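Local coordinates for protein choline dehydrogenase and related flavoproteins (Aspergillus oryzae, PDB 3Q9T) that oxidises formate as a flavoenzyme of the glucose-methanol-choline oxidoreductase family, with 8-formyl-FAD at its catalytic site, at residues 160-170 against 347-355; 319-328 against 409-417. All blocks are in the same frame, centred on the assembly; numbering follows the deposited sequence.

In the fold
The two contacts are neighbours on one flank of the protein, their centres about 14 Å apart, and their segments alternate along the chain. Both reach the same large mixed sheet, interaction 1 through strand 353-358 and interaction 2 through strand 415-423, with strand 392-397 pairing between these two. They also touch directly: Met166 CE lies 3.4 Å from Met322 SD, and Leu352 CD2 packs 3.5 Å from Leu326 CD1. Interaction 1 is close to the cofactor, since the side chain of Leu353 comes within about 6 Å of the bound 8-formyl-FAD and about 4 Å of the side chain of Thr100, an FAD-binding residue. Interaction 2 lies away from the known FAD-binding residues.

Interaction 1 (160-170 against 347-355); sequences AELIDEMAPFR and PVGSGLLEL
The guanidinium of Arg170 and the carboxylate of Glu354 meet with their planes 63° apart. One face of the guanidinium carries Met166 O and Ala167 CA, the other Leu162 CB, each offset toward the rim. At the edge, Arg170 NH1 serves two acceptors: a nearly straight bond to Ile163 O (2.9 Å), close to the guanidinium plane, and a salt bridge to Glu354 OE1 (2.9 Å), which lies somewhat out of that plane. Arg170 reaches them by a bend at chi3 (-65°), which folds the group back over its own first helical turn. Ile163 O is thus held from opposite faces, by Arg170 NH1 and by Met166 N.

Glu354, extended beyond CG, pushes its carboxylate into the bend of 160-170. OE2 takes the amide of Ile163 on its syn side (Ile163 N to Glu354 OE2 2.8 Å, N-H...O 169°) and also accepts a hydrogen bond from a water that bridges to Glu161 O and Ser350 OG. With Arg170 on OE1, both oxygens of this buried acid are satisfied, and the nearby arginine would be expected to stabilise its negative form. Leu162 CD2 rests 3.5 Å from Glu354 CD.

Next to the water, Ile163 CD1 comes 3.3 Å from Ser350 OG, which accepts from Leu352 N in an ST turn. Leu355 CD1 lies 3.6 Å from Arg170 CA. A salt bridge from Arg170 to the buried Glu354 thereby ties the first turn of helix 167-179 to strand 353-358, in the large mixed sheet of this GMC-family fold.

Interaction 2 (319-328 against 409-417); sequences GFGMDDVLLR and PTPKTGDHL
Asp323 and His416 cross at about a right angle, their carboxylate and imidazole planes 46° apart. The acid spans the backbone and the ring of the histidine: Asp323 OD1 accepts from His416 N (2.9 Å) and OD2 from His416 ND1 (2.9 Å), both donors standing above the carboxylate plane. With CG beside its own backbone N (chi1 -53°), Asp323 points out of the start of helix 323-327 toward the strand. OD2 has a further donor in Phe400 N.

Asp415 returns the grip from the strand side. Its OD2 meets Gly319 N at 2.8 Å and nearly head-on to the C-O bond, in an almost linear hydrogen bond, while OD1 takes a longer one from Asp324 N (3.2 Å) and one from a water shared with Gly321 O. OD1 of Asp415 stands 4.1 Å from Asp323 OD1, a proximity of like charges that the surrounding N-H donors probably offset.

Arg328, bent at chi3 (-82°), lays its guanidinium edge between two acceptors in its plane. NE and NH2 hold Asp324 OD1 side-on, NE at 3.0 Å, and NH1 reaches Gly414 O at 3.0 Å; NH2 adds a weak bond to that carbonyl and a long salt bridge to Asp415. Asp324 OD2 has a second partner in Lys332. At the outer end, Leu327 CD1 and Thr410 CG2 meet tip to tip, 4.0 Å apart, and beyond them Pro409 packs on Trp487 of the second subunit. A His-carboxylate pair and an Asp-Arg-Asp salt-bridge network thus join short helix 323-327 to strand 415-423.

Interaction 1 (160-170 against 347-355)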
# COMPACT_ATOMS: atom_id res chain seq x y z
N ALA A 160 -24.37 -18.62 -18.96
CA ALA A 160 -25.04 -17.84 -17.92
C ALA A 160 -26.55 -17.97 -18.09
O ALA A 160 -27.07 -17.89 -19.21
CB ALA A 160 -24.62 -16.37 -18.00
N GLU A 161 -27.25 -18.19 -16.98
CA GLU A 161 -28.71 -18.21 -16.99
C GLU A 161 -29.14 -16.76 -17.02
O GLU A 161 -29.14 -16.07 -16.00
CB GLU A 161 -29.23 -18.97 -15.75
CG GLU A 161 -28.69 -20.43 -15.73
CD GLU A 161 -29.00 -21.23 -14.45
OE1 GLU A 161 -29.28 -22.45 -14.58
OE2 GLU A 161 -28.92 -20.67 -13.33
N LEU A 162 -29.48 -16.28 -18.22
CA LEU A 162 -29.61 -14.86 -18.49
C LEU A 162 -30.66 -14.16 -17.63
O LEU A 162 -31.77 -14.67 -17.46
CB LEU A 162 -29.88 -14.62 -19.98
CG LEU A 162 -28.69 -15.00 -20.85
CD1 LEU A 162 -29.03 -14.94 -22.33
CD2 LEU A 162 -27.47 -14.13 -20.51
N ILE A 163 -30.31 -12.99 -17.10
CA ILE A 163 -31.27 -12.14 -16.39
C ILE A 163 -32.17 -11.41 -17.39
O ILE A 163 -31.66 -10.67 -18.24
CB ILE A 163 -30.53 -11.05 -15.57
CG1 ILE A 163 -29.58 -11.69 -14.57
CG2 ILE A 163 -31.54 -10.15 -14.86
CD1 ILE A 163 -28.74 -10.68 -13.78
N ASP A 164 -33.49 -11.58 -17.29
CA ASP A 164 -34.41 -10.96 -18.27
C ASP A 164 -34.27 -9.43 -18.40
O ASP A 164 -34.17 -8.90 -19.51
CB ASP A 164 -35.87 -11.33 -17.99
CG ASP A 164 -36.19 -12.77 -18.38
OD1 ASP A 164 -37.16 -13.35 -17.84
OD2 ASP A 164 -35.45 -13.33 -19.22
N GLU A 165 -34.26 -8.74 -17.26
CA GLU A 165 -34.13 -7.29 -17.22
C GLU A 165 -32.84 -6.78 -17.88
O GLU A 165 -32.77 -5.64 -18.32
CB GLU A 165 -34.18 -6.83 -15.77
CG GLU A 165 -33.97 -5.34 -15.57
CD GLU A 165 -34.18 -4.92 -14.13
OE1 GLU A 165 -34.31 -5.82 -13.26
OE2 GLU A 165 -34.22 -3.70 -13.86
N MET A 166 -31.83 -7.64 -17.97
CA MET A 166 -30.56 -7.24 -18.59
C MET A 166 -30.49 -7.46 -20.11
O MET A 166 -29.46 -7.16 -20.73
CB MET A 166 -29.37 -7.94 -17.93
CG MET A 166 -29.04 -7.43 -16.53
SD MET A 166 -28.70 -5.66 -16.43
CE MET A 166 -30.28 -5.05 -15.81
N ALA A 167 -31.56 -7.99 -20.70
CA ALA A 167 -31.59 -8.20 -22.15
C ALA A 167 -31.27 -6.93 -22.98
O ALA A 167 -30.45 -6.99 -23.91
CB ALA A 167 -32.93 -8.85 -22.60
N PRO A 168 -31.92 -5.80 -22.67
CA PRO A 168 -31.59 -4.53 -23.34
C PRO A 168 -30.11 -4.14 -23.20
O PRO A 168 -29.49 -3.64 -24.15
CB PRO A 168 -32.47 -3.51 -22.61
CG PRO A 168 -33.66 -4.31 -22.15
CD PRO A 168 -33.07 -5.65 -21.75
N PHE A 169 -29.55 -4.38 -22.02
CA PHE A 169 -28.12 -4.18 -21.78
C PHE A 169 -27.29 -5.07 -22.70
O PHE A 169 -26.44 -4.59 -23.46
CB PHE A 169 -27.83 -4.45 -20.30
CG PHE A 169 -26.38 -4.62 -19.96
CD1 PHE A 169 -25.78 -5.87 -20.05
CD2 PHE A 169 -25.62 -3.54 -19.52
CE1 PHE A 169 -24.43 -6.03 -19.73
CE2 PHE A 169 -24.27 -3.71 -19.19
CZ PHE A 169 -23.69 -4.95 -19.28
N ARG A 170 -27.56 -6.37 -22.69
CA ARG A 170 -26.83 -7.28 -23.58
C ARG A 170 -26.94 -6.88 -25.04
O ARG A 170 -25.96 -6.96 -25.81
CB ARG A 170 -27.28 -8.73 -23.39
CG ARG A 170 -27.08 -9.25 -21.96
CD ARG A 170 -27.30 -10.76 -21.91
NE ARG A 170 -28.67 -11.12 -22.23
CZ ARG A 170 -29.66 -11.15 -21.34
NH1 ARG A 170 -29.44 -10.83 -20.06
NH2 ARG A 170 -30.88 -11.49 -21.73
N PRO A 347 -32.77 -13.42 -10.36
CA PRO A 347 -31.43 -12.85 -10.50
C PRO A 347 -30.53 -13.09 -9.28
O PRO A 347 -29.30 -13.03 -9.39
CB PRO A 347 -31.70 -11.36 -10.68
CG PRO A 347 -32.97 -11.13 -9.91
CD PRO A 347 -33.79 -12.37 -10.12
N VAL A 348 -31.13 -13.35 -8.12
CA VAL A 348 -30.35 -13.77 -6.97
C VAL A 348 -29.43 -14.96 -7.33
O VAL A 348 -28.35 -15.11 -6.76
CB VAL A 348 -31.22 -14.14 -5.77
CG1 VAL A 348 -30.37 -14.79 -4.67
CG2 VAL A 348 -31.97 -12.89 -5.24
N GLY A 349 -29.85 -15.78 -8.29
CA GLY A 349 -29.05 -16.91 -8.72
C GLY A 349 -28.02 -16.56 -9.78
O GLY A 349 -27.34 -17.44 -10.30
N SER A 350 -27.91 -15.28 -10.11
CA SER A 350 -27.01 -14.83 -11.15
C SER A 350 -25.58 -14.51 -10.66
O SER A 350 -25.38 -13.98 -9.56
CB SER A 350 -27.60 -13.62 -11.87
OG SER A 350 -26.72 -13.18 -12.89
N GLY A 351 -24.60 -14.83 -11.50
CA GLY A 351 -23.22 -14.44 -11.26
C GLY A 351 -22.88 -13.06 -11.83
O GLY A 351 -21.74 -12.61 -11.72
N LEU A 352 -23.86 -12.42 -12.46
CA LEU A 352 -23.78 -11.01 -12.88
C LEU A 352 -22.80 -10.71 -14.01
O LEU A 352 -22.56 -9.55 -14.32
CB LEU A 352 -23.48 -10.09 -11.69
CG LEU A 352 -24.29 -10.38 -10.43
CD1 LEU A 352 -23.81 -9.52 -9.24
CD2 LEU A 352 -25.78 -10.18 -10.69
N LEU A 353 -22.25 -11.74 -14.62
CA LEU A 353 -21.37 -11.55 -15.75
C LEU A 353 -21.92 -12.45 -16.85
O LEU A 353 -21.96 -13.66 -16.67
CB LEU A 353 -19.96 -12.01 -15.38
CG LEU A 353 -18.73 -11.40 -16.08
CD1 LEU A 353 -17.51 -12.31 -15.94
CD2 LEU A 353 -18.99 -11.01 -17.53
N GLU A 354 -22.33 -11.87 -17.99
CA GLU A 354 -23.01 -12.66 -19.04
C GLU A 354 -22.35 -12.56 -20.40
O GLU A 354 -22.41 -13.49 -21.20
CB GLU A 354 -24.48 -12.28 -19.16
CG GLU A 354 -25.27 -12.50 -17.86
CD GLU A 354 -26.68 -11.95 -17.93
OE1 GLU A 354 -26.88 -11.02 -18.75
OE2 GLU A 354 -27.57 -12.43 -17.18
N LEU A 355 -21.75 -11.39 -20.65
CA LEU A 355 -20.98 -11.16 -21.85
C LEU A 355 -19.53 -10.88 -21.47
O LEU A 355 -19.25 -10.07 -20.56
CB LEU A 355 -21.55 -9.99 -22.66
CG LEU A 355 -22.89 -10.29 -23.33
CD1 LEU A 355 -23.63 -9.01 -23.67
CD2 LEU A 355 -22.70 -11.18 -24.57
O HOH W 1 -26.96 -14.49 -15.30
O HOH W 2 -27.83 -18.52 -12.58

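Interaction 2 (319-328 against 409-417)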
# COMPACT_ATOMS: atom_id res chain seq x y z
N GLY A 319 -32.12 0.85 -15.04
CA GLY A 319 -32.60 -0.37 -15.66
C GLY A 319 -31.57 -1.05 -16.56
O GLY A 319 -31.89 -2.02 -17.25
N PHE A 320 -30.34 -0.56 -16.54
CA PHE A 320 -29.27 -1.18 -17.33
C PHE A 320 -28.14 -1.73 -16.45
O PHE A 320 -27.05 -2.04 -16.91
CB PHE A 320 -28.77 -0.22 -18.42
CG PHE A 320 -29.78 -0.01 -19.52
CD1 PHE A 320 -29.78 -0.83 -20.64
CD2 PHE A 320 -30.76 0.97 -19.39
CE1 PHE A 320 -30.71 -0.66 -21.64
CE2 PHE A 320 -31.70 1.15 -20.39
CZ PHE A 320 -31.68 0.33 -21.52
N GLY A 321 -28.45 -1.89 -15.17
CA GLY A 321 -27.59 -2.62 -14.27
C GLY A 321 -28.47 -3.14 -13.16
O GLY A 321 -29.62 -2.76 -13.07
N MET A 322 -27.92 -3.98 -12.29
CA MET A 322 -28.72 -4.68 -11.30
C MET A 322 -28.67 -4.09 -9.90
O MET A 322 -29.24 -4.64 -8.96
CB MET A 322 -28.29 -6.15 -11.28
CG MET A 322 -28.56 -6.85 -12.61
SD MET A 322 -30.32 -6.91 -12.95
CE MET A 322 -30.94 -7.73 -11.46
N ASP A 323 -27.98 -2.95 -9.76
CA ASP A 323 -27.79 -2.33 -8.45
C ASP A 323 -29.09 -2.19 -7.66
O ASP A 323 -29.14 -2.47 -6.46
CB ASP A 323 -27.12 -0.96 -8.60
CG ASP A 323 -25.84 -1.02 -9.41
OD1 ASP A 323 -25.86 -1.54 -10.56
OD2 ASP A 323 -24.80 -0.55 -8.91
N ASP A 324 -30.14 -1.72 -8.33
CA ASP A 324 -31.38 -1.39 -7.63
C ASP A 324 -32.15 -2.64 -7.19
O ASP A 324 -33.06 -2.57 -6.37
CB ASP A 324 -32.27 -0.49 -8.48
CG ASP A 324 -33.04 0.52 -7.63
OD1 ASP A 324 -32.41 1.17 -6.76
OD2 ASP A 324 -34.27 0.65 -7.83
N VAL A 325 -31.78 -3.78 -7.76
CA VAL A 325 -32.45 -5.03 -7.45
C VAL A 325 -31.66 -5.84 -6.43
O VAL A 325 -32.23 -6.36 -5.47
CB VAL A 325 -32.65 -5.87 -8.71
CG1 VAL A 325 -33.40 -7.15 -8.36
CG2 VAL A 325 -33.37 -5.07 -9.80
N LEU A 326 -30.35 -5.93 -6.63
CA LEU A 326 -29.54 -6.81 -5.80
C LEU A 326 -28.76 -6.11 -4.69
O LEU A 326 -28.58 -6.66 -3.60
CB LEU A 326 -28.60 -7.64 -6.68
CG LEU A 326 -29.34 -8.60 -7.61
CD1 LEU A 326 -28.39 -9.23 -8.63
CD2 LEU A 326 -30.04 -9.67 -6.78
N LEU A 327 -28.31 -4.89 -4.96
CA LEU A 327 -27.38 -4.22 -4.06
C LEU A 327 -28.05 -3.43 -2.94
O LEU A 327 -27.53 -3.37 -1.83
CB LEU A 327 -26.46 -3.28 -4.83
CG LEU A 327 -25.00 -3.68 -5.03
CD1 LEU A 327 -24.21 -2.44 -5.45
CD2 LEU A 327 -24.41 -4.30 -3.76
N ARG A 328 -29.18 -2.81 -3.24
CA ARG A 328 -29.83 -1.90 -2.31
C ARG A 328 -31.03 -2.58 -1.66
O ARG A 328 -31.71 -3.40 -2.28
CB ARG A 328 -30.24 -0.59 -3.00
CG ARG A 328 -29.03 0.21 -3.48
CD ARG A 328 -29.37 1.60 -3.98
NE ARG A 328 -29.83 1.59 -5.37
CZ ARG A 328 -29.04 1.80 -6.42
NH1 ARG A 328 -27.74 2.05 -6.24
NH2 ARG A 328 -29.55 1.77 -7.65
N PRO A 409 -16.00 3.88 -2.25
CA PRO A 409 -17.22 3.44 -1.60
C PRO A 409 -18.25 2.95 -2.62
O PRO A 409 -18.15 3.21 -3.82
CB PRO A 409 -17.72 4.69 -0.86
CG PRO A 409 -17.03 5.84 -1.50
CD PRO A 409 -15.74 5.32 -2.09
N THR A 410 -19.24 2.21 -2.13
CA THR A 410 -20.34 1.80 -2.97
C THR A 410 -21.26 2.99 -3.19
O THR A 410 -21.70 3.61 -2.22
CB THR A 410 -21.13 0.68 -2.32
OG1 THR A 410 -20.26 -0.45 -2.11
CG2 THR A 410 -22.29 0.28 -3.21
N PRO A 411 -21.54 3.32 -4.46
CA PRO A 411 -22.43 4.46 -4.68
C PRO A 411 -23.79 4.22 -4.03
O PRO A 411 -24.24 3.08 -3.96
CB PRO A 411 -22.56 4.53 -6.21
CG PRO A 411 -21.39 3.76 -6.74
CD PRO A 411 -21.11 2.69 -5.72
N LYS A 412 -24.42 5.29 -3.57
CA LYS A 412 -25.70 5.20 -2.86
C LYS A 412 -26.90 5.10 -3.80
O LYS A 412 -27.93 4.54 -3.41
CB LYS A 412 -25.86 6.41 -1.94
CG LYS A 412 -24.80 6.50 -0.84
CD LYS A 412 -24.84 7.84 -0.12
CE LYS A 412 -23.83 7.88 1.01
NZ LYS A 412 -24.09 6.80 2.00
N THR A 413 -26.75 5.61 -5.02
CA THR A 413 -27.82 5.64 -6.02
C THR A 413 -27.33 5.21 -7.40
O THR A 413 -26.13 5.14 -7.65
CB THR A 413 -28.34 7.07 -6.22
OG1 THR A 413 -27.35 7.83 -6.93
CG2 THR A 413 -28.64 7.74 -4.88
N GLY A 414 -28.27 4.97 -8.31
CA GLY A 414 -27.93 4.71 -9.70
C GLY A 414 -27.58 3.27 -10.01
O GLY A 414 -27.16 2.51 -9.15
N ASP A 415 -27.76 2.88 -11.26
CA ASP A 415 -27.32 1.57 -11.69
C ASP A 415 -25.91 1.72 -12.30
O ASP A 415 -25.55 2.79 -12.78
CB ASP A 415 -28.31 0.96 -12.69
CG ASP A 415 -29.63 0.56 -12.04
OD1 ASP A 415 -29.63 0.09 -10.89
OD2 ASP A 415 -30.69 0.72 -12.69
N HIS A 416 -25.11 0.68 -12.23
CA HIS A 416 -23.75 0.79 -12.74
C HIS A 416 -23.34 -0.40 -13.59
O HIS A 416 -23.97 -1.45 -13.57
CB HIS A 416 -22.79 0.95 -11.56
CG HIS A 416 -23.09 2.15 -10.72
ND1 HIS A 416 -24.12 2.16 -9.80
CD2 HIS A 416 -22.54 3.38 -10.69
CE1 HIS A 416 -24.17 3.35 -9.23
NE2 HIS A 416 -23.22 4.11 -9.75
N LEU A 417 -22.28 -0.20 -14.37
CA LEU A 417 -21.59 -1.29 -15.03
C LEU A 417 -20.17 -1.31 -14.45
O LEU A 417 -19.55 -0.27 -14.28
CB LEU A 417 -21.55 -1.05 -16.53
CG LEU A 417 -20.52 -1.82 -17.36
CD1 LEU A 417 -20.86 -3.29 -17.48
CD2 LEU A 417 -20.39 -1.20 -18.74
O HOH W 3 -24.45 -2.83 -15.95
O HOH W 4 -31.50 -2.02 -11.42